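PDB 2PCN: S-adenosylmethionine:2-demethylmenaquinone methyltransferase from Geobacillus kaustophilus, which is a member of the RraA-like family and assembles as a trimer of compact alpha/beta subunits. Local coordinates for residues K2-C7 with D145-V150; Y141-A146 with N153-A158; Q15-P20 with V134-G139; R28-P33 with G56-V61; G92-S97 with I105-I110. All blocks are in the same frame, centred on the assembly; numbering follows the deposited sequence.

Overall arrangement
Interactions 1 to 5 all touch one curled mixed sheet, yet their chemistry follows their place in it. Interactions 1 and 5 are buried contacts, at the first helix and at corners where the chain passes between sheets; interaction 1 is largely polar, interaction 5 a single backbone bond over aliphatic packing. Each lies beside another subunit. Interactions 2, 3 and 4 are partly buried. Interaction 2 packs the chain leaving hairpin 141-145/148-152 on its first strand, and interaction 1 reaches the turn of that hairpin at Asp145. Strand 30-38 of interaction 4 pairs with strand 141-145. Interaction 3, where sulfur, aromatic and aliphatic groups meet, joins the outlying 129-131/134-136 hairpin to strand 14-16.

Interaction 1. Residues K2-C7 with D145-V150; sequences KTADLC and DADGVV
The carboxylate of Asp145 is approached by Thr3 from two directions: Thr3 N meets OD2 of Asp145 from above the plane, at 2.9 Å and nearly straight (168°), while Thr3 OG1 reaches Asp145 OD1 on its syn side at 2.7 Å, 29° out of the plane. OD1 also accepts from the backbone N of Asp147, well off the plane, and from that of Gly148, almost in line with the C-O bond. The latter pair define an Asx turn and an Asx motif at the head of strand 148-152. With chi1 at 53°, Thr3 OG1 stands between its backbone N and carbonyl carbon and points at OD1, while the backbone N-H takes OD2. On the apolar side, Thr3 CG2 rests 3.5 Å from Gly148 O, Leu6 CD1 is 4.2 Å from Val150 CG2, and Cys7 SG touches Val150 CG1 at 3.8 Å. A water links Lys2 NZ, Ala4 N, Asp145 OD2 and Asp147 OD2. The Lys2-Asp147 salt bridge is long, and both residues have stronger partners in Asp96 of the second subunit. Three donors thus fix OD1, and the carboxylate sits at the N-terminus of helix 3-10, whose dipole would be expected to stabilise its negative charge.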
# COMPACT_ATOMS: atom_id res chain seq x y z
N LYS A 2 -20.05 -0.15 9.64
CA LYS A 2 -18.75 0.52 9.70
C LYS A 2 -18.05 0.10 10.98
O LYS A 2 -18.66 0.12 12.05
CB LYS A 2 -18.92 2.04 9.69
CG LYS A 2 -19.31 2.63 8.35
CD LYS A 2 -19.58 4.13 8.45
CE LYS A 2 -18.44 4.88 9.15
NZ LYS A 2 -17.12 4.71 8.47
N THR A 3 -16.78 -0.27 10.89
CA THR A 3 -16.04 -0.67 12.08
C THR A 3 -15.91 0.52 13.03
O THR A 3 -15.85 0.34 14.24
CB THR A 3 -14.64 -1.20 11.72
OG1 THR A 3 -13.94 -0.24 10.92
CG2 THR A 3 -14.75 -2.51 10.96
N ALA A 4 -15.88 1.72 12.47
CA ALA A 4 -15.76 2.93 13.28
C ALA A 4 -16.99 3.07 14.18
O ALA A 4 -16.86 3.38 15.37
CB ALA A 4 -15.62 4.15 12.38
N ASP A 5 -18.17 2.85 13.62
CA ASP A 5 -19.41 2.95 14.39
C ASP A 5 -19.52 1.85 15.43
O ASP A 5 -19.99 2.08 16.54
CB ASP A 5 -20.63 2.91 13.47
CG ASP A 5 -20.75 4.14 12.58
OD1 ASP A 5 -20.31 5.22 13.02
OD2 ASP A 5 -21.28 4.02 11.47
N LEU A 6 -19.09 0.64 15.07
CA LEU A 6 -19.13 -0.49 15.98
C LEU A 6 -18.22 -0.26 17.18
O LEU A 6 -18.56 -0.62 18.31
CB LEU A 6 -18.72 -1.77 15.26
CG LEU A 6 -19.71 -2.21 14.17
CD1 LEU A 6 -19.13 -3.37 13.37
CD2 LEU A 6 -21.04 -2.59 14.83
N CYS A 7 -17.06 0.35 16.95
CA CYS A 7 -16.15 0.62 18.05
C CYS A 7 -16.76 1.67 18.98
O CYS A 7 -16.67 1.54 20.20
CB CYS A 7 -14.79 1.09 17.52
SG CYS A 7 -13.76 -0.25 16.84
N ASP A 145 -13.90 -3.60 7.12
CA ASP A 145 -14.10 -2.54 6.15
C ASP A 145 -12.78 -1.82 5.90
O ASP A 145 -11.73 -2.27 6.35
CB ASP A 145 -15.21 -1.56 6.59
CG ASP A 145 -14.82 -0.71 7.79
OD1 ASP A 145 -13.67 -0.80 8.25
OD2 ASP A 145 -15.69 0.05 8.26
N ALA A 146 -12.84 -0.71 5.18
CA ALA A 146 -11.66 0.06 4.84
C ALA A 146 -10.83 0.57 6.03
O ALA A 146 -9.64 0.84 5.88
CB ALA A 146 -12.05 1.25 3.95
N ASP A 147 -11.45 0.68 7.20
CA ASP A 147 -10.73 1.18 8.37
C ASP A 147 -10.08 0.10 9.24
O ASP A 147 -9.12 0.37 9.95
CB ASP A 147 -11.66 2.03 9.24
CG ASP A 147 -12.11 3.29 8.54
OD1 ASP A 147 -11.28 3.89 7.82
OD2 ASP A 147 -13.28 3.69 8.72
N GLY A 148 -10.60 -1.12 9.18
CA GLY A 148 -10.02 -2.18 9.98
C GLY A 148 -10.90 -3.39 10.13
O GLY A 148 -11.85 -3.59 9.36
N VAL A 149 -10.59 -4.22 11.13
CA VAL A 149 -11.33 -5.44 11.40
C VAL A 149 -11.55 -5.59 12.90
O VAL A 149 -10.61 -5.49 13.68
CB VAL A 149 -10.55 -6.67 10.89
CG1 VAL A 149 -11.33 -7.95 11.21
CG2 VAL A 149 -10.30 -6.55 9.39
N VAL A 150 -12.80 -5.82 13.29
CA VAL A 150 -13.14 -5.99 14.69
C VAL A 150 -13.94 -7.27 14.89
O VAL A 150 -14.71 -7.68 14.01
CB VAL A 150 -13.95 -4.79 15.23
CG1 VAL A 150 -13.14 -3.51 15.05
CG2 VAL A 150 -15.29 -4.68 14.51
O HOH W 1 -15.51 2.60 9.43

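Interaction 2. Residues Y141-A146 with N153-A158; sequences YVYADA and NKDLLA
Tyr141 and Lys154 come closest in backbone, 5.5 Å between CA and CA, where the chain leaving the antiparallel beta hairpin 141-145/148-152 folds back beside the hairpin's first strand and enters a type I turn from Asp155 to Ala158. Two tyrosines on one side of that strand receive it. The ring of Tyr141 lies against the peptide entering the turn, its CD2 3.1 Å from Asp155 N. Over the face, Asp155 CB makes a CH-pi contact 3.8 Å from the centre of the Tyr141 ring, only 19° off the ring normal, and Asp155 CA sits nearer the rim. The carboxylate is turned 58° against the ring, and its OD1 accepts from Leu157 N at 2.8 Å. This is an Asx turn, and it ties the aspartate to the turn that it opens. Tyr143 lies deeper, packed on Leu6 of helix 3-10 and on Val150. Two leucines pack beside its ring, Tyr143 CE2 standing 4.3 Å from Leu156 CD1 and CE1 4.5 Å from Leu157 CD1. At the end of that ring, Tyr143 OH accepts a hydrogen bond from Leu156 N, 3.1 Å long with 155° at the hydrogen.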
# COMPACT_ATOMS: atom_id res chain seq x y z
N TYR A 141 -18.32 -13.26 15.70
CA TYR A 141 -18.68 -12.44 14.56
C TYR A 141 -17.59 -11.44 14.20
O TYR A 141 -17.03 -10.78 15.07
CB TYR A 141 -19.98 -11.68 14.84
CG TYR A 141 -21.24 -12.44 14.47
CD1 TYR A 141 -21.79 -12.32 13.20
CD2 TYR A 141 -21.85 -13.30 15.38
CE1 TYR A 141 -22.94 -13.03 12.84
CE2 TYR A 141 -22.99 -14.02 15.03
CZ TYR A 141 -23.53 -13.88 13.76
OH TYR A 141 -24.66 -14.59 13.41
N VAL A 142 -17.28 -11.34 12.91
CA VAL A 142 -16.25 -10.41 12.47
C VAL A 142 -16.82 -9.36 11.52
O VAL A 142 -17.66 -9.65 10.67
CB VAL A 142 -15.08 -11.16 11.77
CG1 VAL A 142 -15.59 -11.90 10.54
CG2 VAL A 142 -13.98 -10.18 11.41
N TYR A 143 -16.37 -8.13 11.68
CA TYR A 143 -16.81 -7.01 10.86
C TYR A 143 -15.57 -6.39 10.25
O TYR A 143 -14.61 -6.08 10.96
CB TYR A 143 -17.54 -5.98 11.71
CG TYR A 143 -18.73 -6.54 12.46
CD1 TYR A 143 -19.99 -6.60 11.85
CD2 TYR A 143 -18.60 -7.04 13.75
CE1 TYR A 143 -21.08 -7.15 12.52
CE2 TYR A 143 -19.68 -7.59 14.43
CZ TYR A 143 -20.92 -7.64 13.81
OH TYR A 143 -21.99 -8.18 14.49
N ALA A 144 -15.57 -6.23 8.93
CA ALA A 144 -14.41 -5.66 8.26
C ALA A 144 -14.78 -4.58 7.26
O ALA A 144 -15.85 -4.62 6.65
CB ALA A 144 -13.62 -6.75 7.57
N ASP A 145 -13.90 -3.60 7.12
CA ASP A 145 -14.10 -2.54 6.15
C ASP A 145 -12.78 -1.82 5.90
O ASP A 145 -11.73 -2.27 6.35
CB ASP A 145 -15.21 -1.56 6.59
CG ASP A 145 -14.82 -0.71 7.79
OD1 ASP A 145 -13.67 -0.80 8.25
OD2 ASP A 145 -15.69 0.05 8.26
N ALA A 146 -12.84 -0.71 5.18
CA ALA A 146 -11.66 0.06 4.84
C ALA A 146 -10.83 0.57 6.03
O ALA A 146 -9.64 0.84 5.88
CB ALA A 146 -12.05 1.25 3.95
N ASN A 153 -18.07 -11.44 20.20
CA ASN A 153 -18.41 -12.82 20.51
C ASN A 153 -19.83 -13.20 20.14
O ASN A 153 -20.29 -14.31 20.43
CB ASN A 153 -18.16 -13.11 21.99
CG ASN A 153 -16.68 -13.19 22.33
OD1 ASN A 153 -16.30 -13.39 23.48
ND2 ASN A 153 -15.83 -13.03 21.31
N LYS A 154 -20.53 -12.29 19.48
CA LYS A 154 -21.90 -12.53 19.04
C LYS A 154 -22.38 -11.43 18.09
O LYS A 154 -21.73 -10.39 17.97
CB LYS A 154 -22.84 -12.63 20.25
CG LYS A 154 -22.71 -11.50 21.27
CD LYS A 154 -23.30 -10.19 20.77
CE LYS A 154 -23.28 -9.14 21.87
NZ LYS A 154 -21.90 -8.88 22.37
N ASP A 155 -23.50 -11.67 17.42
CA ASP A 155 -24.05 -10.70 16.49
C ASP A 155 -24.45 -9.45 17.27
O ASP A 155 -25.41 -9.47 18.04
CB ASP A 155 -25.27 -11.29 15.78
CG ASP A 155 -25.70 -10.45 14.59
OD1 ASP A 155 -25.83 -9.22 14.74
OD2 ASP A 155 -25.92 -11.04 13.51
N LEU A 156 -23.71 -8.36 17.06
CA LEU A 156 -23.98 -7.10 17.75
C LEU A 156 -25.18 -6.35 17.19
O LEU A 156 -25.64 -5.38 17.79
CB LEU A 156 -22.74 -6.20 17.68
CG LEU A 156 -21.48 -6.66 18.41
CD1 LEU A 156 -20.38 -5.64 18.22
CD2 LEU A 156 -21.78 -6.85 19.89
N LEU A 157 -25.69 -6.80 16.05
CA LEU A 157 -26.83 -6.14 15.42
C LEU A 157 -28.11 -6.96 15.52
O LEU A 157 -29.08 -6.71 14.80
CB LEU A 157 -26.51 -5.85 13.96
CG LEU A 157 -25.24 -5.02 13.75
CD1 LEU A 157 -24.93 -4.93 12.27
CD2 LEU A 157 -25.42 -3.63 14.35
N ALA A 158 -28.11 -7.95 16.41
CA ALA A 158 -29.27 -8.80 16.62
C ALA A 158 -29.50 -8.95 18.12
O ALA A 158 -30.40 -9.67 18.56
CB ALA A 158 -29.04 -10.17 15.99

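Interaction 3. Residues Q15-P20 with V134-G139; sequences QVCELP and VRWEPG
Cys17 and Val134 lead the apolar part of this contact, their CA atoms 5.8 Å apart. Val134 CG2 fits against the backbone of Cys17, 3.5 Å from Cys17 CA, and lies 4.2 Å from Cys17 CB. The other methyl, Val134 CG1, serves two neighbours: it is 4.1 Å from Gln15 CB, and it stands 3.6 Å above one face of the Trp136 ring, toward the rim. The sulfur-aromatic contact comes next. Cys17 SG approaches the edge of Trp136 in the ring plane, 4.0 Å from CZ2 of Trp136; the line from the centre of the six-membered ring to the sulfur is 83° off the ring normal. A chi1 of -171°, which sets SG anti to the backbone N, places the sulfur there, where it also accepts a weak hydrogen bond from Leu19 N. Trp136 belongs to the small beta hairpin 129-131/134-136, in which its ring stacks with Phe131 and its NE1 donates to Phe131 O; strand 14-16, by contrast, is an antiparallel member of the main sheet, paired with strand 148-152. The contact therefore docks a satellite hairpin beside that sheet. Among polar groups, the terminal amide of Gln15 lies against the backbone of Arg135. Within segment 134-139, Arg135 NE forms a salt bridge of 3.2 Å with Glu137 OE2, which comes in at the edge of the guanidinium, in its plane.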
# COMPACT_ATOMS: atom_id res chain seq x y z
N GLN A 15 -12.80 -6.89 20.01
CA GLN A 15 -11.37 -7.14 19.89
C GLN A 15 -11.04 -6.41 18.59
O GLN A 15 -11.75 -6.57 17.60
CB GLN A 15 -11.08 -8.63 19.73
CG GLN A 15 -11.15 -9.41 21.02
CD GLN A 15 -10.76 -10.85 20.81
OE1 GLN A 15 -11.59 -11.69 20.47
NE2 GLN A 15 -9.48 -11.15 20.99
N VAL A 16 -9.99 -5.61 18.60
CA VAL A 16 -9.60 -4.87 17.40
C VAL A 16 -8.30 -5.45 16.84
O VAL A 16 -7.27 -5.45 17.51
CB VAL A 16 -9.40 -3.38 17.72
CG1 VAL A 16 -9.00 -2.63 16.46
CG2 VAL A 16 -10.68 -2.80 18.29
N CYS A 17 -8.36 -5.94 15.61
CA CYS A 17 -7.19 -6.52 14.98
C CYS A 17 -6.09 -5.47 14.80
O CYS A 17 -6.34 -4.38 14.28
CB CYS A 17 -7.56 -7.12 13.62
SG CYS A 17 -6.23 -8.08 12.86
N GLU A 18 -4.89 -5.82 15.22
CA GLU A 18 -3.74 -4.92 15.15
C GLU A 18 -2.98 -5.07 13.84
O GLU A 18 -2.15 -4.23 13.49
CB GLU A 18 -2.81 -5.19 16.33
CG GLU A 18 -3.45 -4.95 17.68
CD GLU A 18 -2.65 -5.56 18.81
OE1 GLU A 18 -1.42 -5.37 18.84
OE2 GLU A 18 -3.27 -6.22 19.67
N LEU A 19 -3.26 -6.15 13.13
CA LEU A 19 -2.60 -6.41 11.86
C LEU A 19 -3.36 -5.73 10.72
O LEU A 19 -4.55 -5.99 10.51
CB LEU A 19 -2.55 -7.92 11.61
CG LEU A 19 -1.97 -8.41 10.27
CD1 LEU A 19 -0.50 -8.03 10.16
CD2 LEU A 19 -2.14 -9.92 10.18
N PRO A 20 -2.69 -4.82 9.99
CA PRO A 20 -3.35 -4.13 8.88
C PRO A 20 -3.39 -5.06 7.68
O PRO A 20 -2.39 -5.68 7.33
CB PRO A 20 -2.44 -2.92 8.65
CG PRO A 20 -1.09 -3.48 8.96
CD PRO A 20 -1.34 -4.27 10.22
N VAL A 134 -5.48 -10.77 18.30
CA VAL A 134 -6.88 -11.15 18.46
C VAL A 134 -7.07 -12.66 18.59
O VAL A 134 -6.33 -13.44 18.00
CB VAL A 134 -7.73 -10.65 17.25
CG1 VAL A 134 -9.14 -11.25 17.29
CG2 VAL A 134 -7.81 -9.13 17.27
N ARG A 135 -8.06 -13.05 19.39
CA ARG A 135 -8.39 -14.46 19.57
C ARG A 135 -9.63 -14.68 18.71
O ARG A 135 -10.69 -14.13 19.00
CB ARG A 135 -8.71 -14.74 21.05
CG ARG A 135 -9.02 -16.19 21.38
CD ARG A 135 -9.63 -16.29 22.78
NE ARG A 135 -9.88 -17.67 23.19
CZ ARG A 135 -8.93 -18.55 23.49
NH1 ARG A 135 -7.65 -18.19 23.42
NH2 ARG A 135 -9.25 -19.78 23.86
N TRP A 136 -9.48 -15.46 17.65
CA TRP A 136 -10.57 -15.73 16.72
C TRP A 136 -11.25 -17.06 17.04
O TRP A 136 -10.67 -18.12 16.80
CB TRP A 136 -10.04 -15.76 15.28
CG TRP A 136 -9.12 -14.62 14.95
CD1 TRP A 136 -7.83 -14.45 15.37
CD2 TRP A 136 -9.42 -13.48 14.13
NE1 TRP A 136 -7.31 -13.28 14.86
CE2 TRP A 136 -8.27 -12.67 14.09
CE3 TRP A 136 -10.56 -13.07 13.41
CZ2 TRP A 136 -8.21 -11.47 13.37
CZ3 TRP A 136 -10.50 -11.88 12.69
CH2 TRP A 136 -9.33 -11.09 12.68
N GLU A 137 -12.47 -17.00 17.56
CA GLU A 137 -13.21 -18.20 17.94
C GLU A 137 -14.34 -18.56 16.99
O GLU A 137 -15.04 -17.69 16.47
CB GLU A 137 -13.80 -18.03 19.34
CG GLU A 137 -12.78 -17.94 20.46
CD GLU A 137 -13.43 -17.74 21.82
OE1 GLU A 137 -14.41 -18.45 22.12
OE2 GLU A 137 -12.96 -16.87 22.59
N PRO A 138 -14.54 -19.86 16.73
CA PRO A 138 -15.62 -20.28 15.84
C PRO A 138 -16.95 -19.79 16.41
O PRO A 138 -17.17 -19.85 17.61
CB PRO A 138 -15.52 -21.81 15.87
CG PRO A 138 -14.05 -22.03 16.07
CD PRO A 138 -13.71 -21.01 17.13
N GLY A 139 -17.83 -19.28 15.55
CA GLY A 139 -19.11 -18.80 16.03
C GLY A 139 -19.10 -17.32 16.38
O GLY A 139 -20.15 -16.71 16.50

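Interaction 4. Residues R28-P33 with G56-V61; sequences RMFSGP and GTVLVV
Pro33 O is the polar atom on which this contact turns: Val58 N donates to it over 2.9 Å, almost straight at 173°, and Thr57 adds a CA-H...O contact from its CA to Pro33 O at 3.5 Å. The methyl CG2 of Thr57 flanks the same oxygen. Across the strands a second link runs through water, which donates to Ser31 O at 2.8 Å and to Gly56 O at 2.7 Å and so bridges the two carbonyls. Gly56 O also lies 3.5 Å from Pro33 CD, and Gly32, with no side chain on its CA, lets that oxygen come near its backbone. Val58 supplies the apolar part. Its CG2, beside the backbone N because CG1 is anti to it (chi1 169°), settles on the Ser31-Gly32 peptide, 3.6 Å from Ser31 C, and lies at the edge of the Phe30 ring, 4.2 Å from Phe30 CD1. The two side chains meet at about a right angle. The short strand segments 30-33 and 58-61 cross at 87°, although strands 30-38 and 58-62 pair as parallel neighbours in a beta-alpha-beta unit. Helix 44-52 joins the two and packs on Leu59, while strand 141-145 runs antiparallel to strand 30-38, bonding Phe30 to Ala144 and Gly32 to Val142.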
# COMPACT_ATOMS: atom_id res chain seq x y z
N ARG A 28 -15.35 -4.13 -0.21
CA ARG A 28 -14.42 -3.56 0.75
C ARG A 28 -14.97 -3.69 2.16
O ARG A 28 -14.22 -3.64 3.14
CB ARG A 28 -14.15 -2.10 0.40
CG ARG A 28 -13.66 -1.94 -1.04
CD ARG A 28 -13.44 -0.49 -1.44
NE ARG A 28 -13.03 -0.40 -2.84
CZ ARG A 28 -12.74 0.74 -3.47
NH1 ARG A 28 -12.82 1.90 -2.82
NH2 ARG A 28 -12.38 0.73 -4.74
N MET A 29 -16.28 -3.88 2.26
CA MET A 29 -16.93 -4.03 3.55
C MET A 29 -17.68 -5.36 3.60
O MET A 29 -18.44 -5.68 2.69
CB MET A 29 -17.91 -2.88 3.77
CG MET A 29 -18.70 -2.97 5.06
SD MET A 29 -19.85 -1.59 5.23
CE MET A 29 -18.78 -0.34 5.92
N PHE A 30 -17.44 -6.14 4.65
CA PHE A 30 -18.12 -7.42 4.79
C PHE A 30 -18.07 -7.88 6.24
O PHE A 30 -17.22 -7.45 7.01
CB PHE A 30 -17.48 -8.47 3.86
CG PHE A 30 -16.02 -8.72 4.12
CD1 PHE A 30 -15.60 -9.81 4.87
CD2 PHE A 30 -15.05 -7.87 3.59
CE1 PHE A 30 -14.25 -10.06 5.10
CE2 PHE A 30 -13.70 -8.09 3.81
CZ PHE A 30 -13.29 -9.19 4.57
N SER A 31 -19.01 -8.74 6.62
CA SER A 31 -19.08 -9.23 7.99
C SER A 31 -19.92 -10.50 8.07
O SER A 31 -20.64 -10.84 7.13
CB SER A 31 -19.68 -8.16 8.89
OG SER A 31 -21.03 -7.90 8.53
N GLY A 32 -19.85 -11.18 9.21
CA GLY A 32 -20.61 -12.40 9.39
C GLY A 32 -19.97 -13.33 10.40
O GLY A 32 -18.89 -13.04 10.92
N PRO A 33 -20.61 -14.47 10.68
CA PRO A 33 -20.10 -15.46 11.64
C PRO A 33 -18.78 -16.05 11.17
O PRO A 33 -18.60 -16.34 9.99
CB PRO A 33 -21.22 -16.50 11.69
CG PRO A 33 -21.74 -16.47 10.30
CD PRO A 33 -21.81 -14.98 10.00
N GLY A 56 -23.00 -16.81 4.10
CA GLY A 56 -22.85 -15.65 4.96
C GLY A 56 -21.64 -15.71 5.87
O GLY A 56 -21.29 -14.73 6.53
N THR A 57 -20.98 -16.87 5.90
CA THR A 57 -19.80 -17.07 6.73
C THR A 57 -18.59 -16.27 6.26
O THR A 57 -18.43 -16.00 5.07
CB THR A 57 -19.36 -18.56 6.75
OG1 THR A 57 -20.38 -19.36 7.35
CG2 THR A 57 -18.05 -18.73 7.52
N VAL A 58 -17.74 -15.89 7.21
CA VAL A 58 -16.50 -15.20 6.91
C VAL A 58 -15.44 -16.20 7.36
O VAL A 58 -15.33 -16.49 8.56
CB VAL A 58 -16.32 -13.89 7.72
CG1 VAL A 58 -14.89 -13.39 7.56
CG2 VAL A 58 -17.30 -12.83 7.21
N LEU A 59 -14.69 -16.74 6.42
CA LEU A 59 -13.65 -17.71 6.76
C LEU A 59 -12.39 -16.97 7.18
O LEU A 59 -11.88 -16.13 6.44
CB LEU A 59 -13.34 -18.61 5.57
CG LEU A 59 -12.34 -19.74 5.88
CD1 LEU A 59 -13.01 -20.77 6.76
CD2 LEU A 59 -11.87 -20.39 4.59
N VAL A 60 -11.89 -17.28 8.37
CA VAL A 60 -10.67 -16.66 8.87
C VAL A 60 -9.60 -17.74 8.83
O VAL A 60 -9.75 -18.80 9.44
CB VAL A 60 -10.84 -16.15 10.32
CG1 VAL A 60 -9.55 -15.50 10.80
CG2 VAL A 60 -11.99 -15.16 10.39
N VAL A 61 -8.53 -17.47 8.09
CA VAL A 61 -7.44 -18.43 7.93
C VAL A 61 -6.12 -17.94 8.51
O VAL A 61 -5.60 -16.90 8.09
CB VAL A 61 -7.22 -18.77 6.44
CG1 VAL A 61 -6.05 -19.72 6.28
CG2 VAL A 61 -8.49 -19.36 5.85
O HOH W 2 -22.81 -12.48 6.71

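Interaction 5. Residues G92-S97 with I105-I110; sequences GCIRDS and IGVMAI
Gly92 and Ile110 mark two corners of an alpha/beta fold at which the chain passes from one sheet to another. Strands 87-90 and 106-109 lie side by side and parallel in the large mixed sheet; beyond the corners, strands 93-94 and 111-112 are neighbours in a small parallel sheet with strand 70-72. The contact is therefore the join between the two sheets, and its touching parts run 127° apart. One backbone bond spans it. Ile110 N donates to Gly92 O over 3.0 Å, with 158° at the hydrogen. The same oxygen is hemmed in by carbon, since Ile110 CG1 approaches Gly92 O to 3.3 Å and Ala109 CB comes to 3.4 Å from Gly92 O. Ile110 CG1 is brought there by a chi1 of 64°, which sets it between the backbone N and the carbonyl carbon. Beyond the corner, Ile94 carries the packing into the core, while its backbone is bonded to Gly111 of strand 111-112 and to Cys113 just after it. Helix 97-100 flanks this aliphatic cluster, Ile100 touching both Ile94 and Val107. The residues that follow Ile94 turn outward to the third subunit, where Arg95 forms a salt bridge with Asp8 of that subunit. Within the join, the two arms of Ile94 share the work: CG2 of Ile94 lies 3.7 Å from Ala109 CB, whereas Ile94 CD1 reaches along the extended branch to meet Val107 CG1 at 4.0 Å.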
# COMPACT_ATOMS: atom_id res chain seq x y z
N GLY A 92 -1.85 -14.42 5.80
CA GLY A 92 -0.97 -15.02 4.82
C GLY A 92 -1.22 -14.36 3.47
O GLY A 92 -1.82 -13.29 3.41
N CYS A 93 -0.78 -15.00 2.39
CA CYS A 93 -0.94 -14.41 1.06
C CYS A 93 -1.97 -15.08 0.15
O CYS A 93 -2.45 -16.18 0.42
CB CYS A 93 0.40 -14.41 0.33
SG CYS A 93 1.69 -13.42 1.11
N ILE A 94 -2.31 -14.38 -0.92
CA ILE A 94 -3.24 -14.90 -1.92
C ILE A 94 -2.60 -14.67 -3.28
O ILE A 94 -1.53 -14.06 -3.38
CB ILE A 94 -4.59 -14.14 -1.90
CG1 ILE A 94 -4.39 -12.69 -2.35
CG2 ILE A 94 -5.19 -14.18 -0.50
CD1 ILE A 94 -5.68 -11.96 -2.66
N ARG A 95 -3.24 -15.17 -4.33
CA ARG A 95 -2.78 -14.95 -5.69
C ARG A 95 -4.02 -14.74 -6.54
O ARG A 95 -5.14 -14.83 -6.03
CB ARG A 95 -1.92 -16.12 -6.19
CG ARG A 95 -2.63 -17.45 -6.36
CD ARG A 95 -1.61 -18.48 -6.86
NE ARG A 95 -2.23 -19.67 -7.42
CZ ARG A 95 -1.57 -20.61 -8.09
NH1 ARG A 95 -0.26 -20.49 -8.28
NH2 ARG A 95 -2.21 -21.65 -8.60
N ASP A 96 -3.83 -14.45 -7.83
CA ASP A 96 -4.94 -14.16 -8.73
C ASP A 96 -5.67 -12.94 -8.19
O ASP A 96 -6.90 -12.83 -8.30
CB ASP A 96 -5.93 -15.34 -8.83
CG ASP A 96 -5.28 -16.61 -9.35
OD1 ASP A 96 -4.47 -16.53 -10.30
OD2 ASP A 96 -5.60 -17.69 -8.82
N SER A 97 -4.91 -12.01 -7.61
CA SER A 97 -5.48 -10.80 -7.03
C SER A 97 -6.22 -9.97 -8.07
O SER A 97 -7.20 -9.31 -7.76
CB SER A 97 -4.39 -9.95 -6.36
OG SER A 97 -3.42 -9.51 -7.29
N ILE A 105 -17.02 -10.31 -3.32
CA ILE A 105 -16.77 -10.91 -2.02
C ILE A 105 -15.61 -10.20 -1.34
O ILE A 105 -14.80 -9.56 -2.00
CB ILE A 105 -16.46 -12.41 -2.18
CG1 ILE A 105 -16.52 -13.10 -0.81
CG2 ILE A 105 -15.10 -12.60 -2.83
CD1 ILE A 105 -16.49 -14.60 -0.89
N GLY A 106 -15.55 -10.29 -0.02
CA GLY A 106 -14.46 -9.65 0.69
C GLY A 106 -13.26 -10.56 0.81
O GLY A 106 -13.41 -11.76 1.07
N VAL A 107 -12.07 -10.02 0.57
CA VAL A 107 -10.84 -10.80 0.70
C VAL A 107 -9.74 -9.90 1.24
O VAL A 107 -9.33 -8.94 0.59
CB VAL A 107 -10.36 -11.37 -0.66
CG1 VAL A 107 -9.05 -12.13 -0.45
CG2 VAL A 107 -11.41 -12.30 -1.25
N MET A 108 -9.28 -10.21 2.45
CA MET A 108 -8.20 -9.46 3.08
C MET A 108 -7.04 -10.41 3.34
O MET A 108 -7.24 -11.54 3.80
CB MET A 108 -8.65 -8.85 4.41
CG MET A 108 -9.72 -7.77 4.28
SD MET A 108 -10.09 -7.04 5.88
CE MET A 108 -10.36 -5.33 5.43
N ALA A 109 -5.83 -9.94 3.06
CA ALA A 109 -4.62 -10.74 3.25
C ALA A 109 -3.45 -9.79 3.46
O ALA A 109 -3.61 -8.58 3.29
CB ALA A 109 -4.38 -11.61 2.03
N ILE A 110 -2.29 -10.31 3.83
CA ILE A 110 -1.15 -9.42 4.05
C ILE A 110 -0.28 -9.21 2.82
O ILE A 110 0.64 -8.39 2.84
CB ILE A 110 -0.26 -9.91 5.22
CG1 ILE A 110 0.37 -11.26 4.88
CG2 ILE A 110 -1.09 -10.00 6.49
CD1 ILE A 110 1.44 -11.70 5.86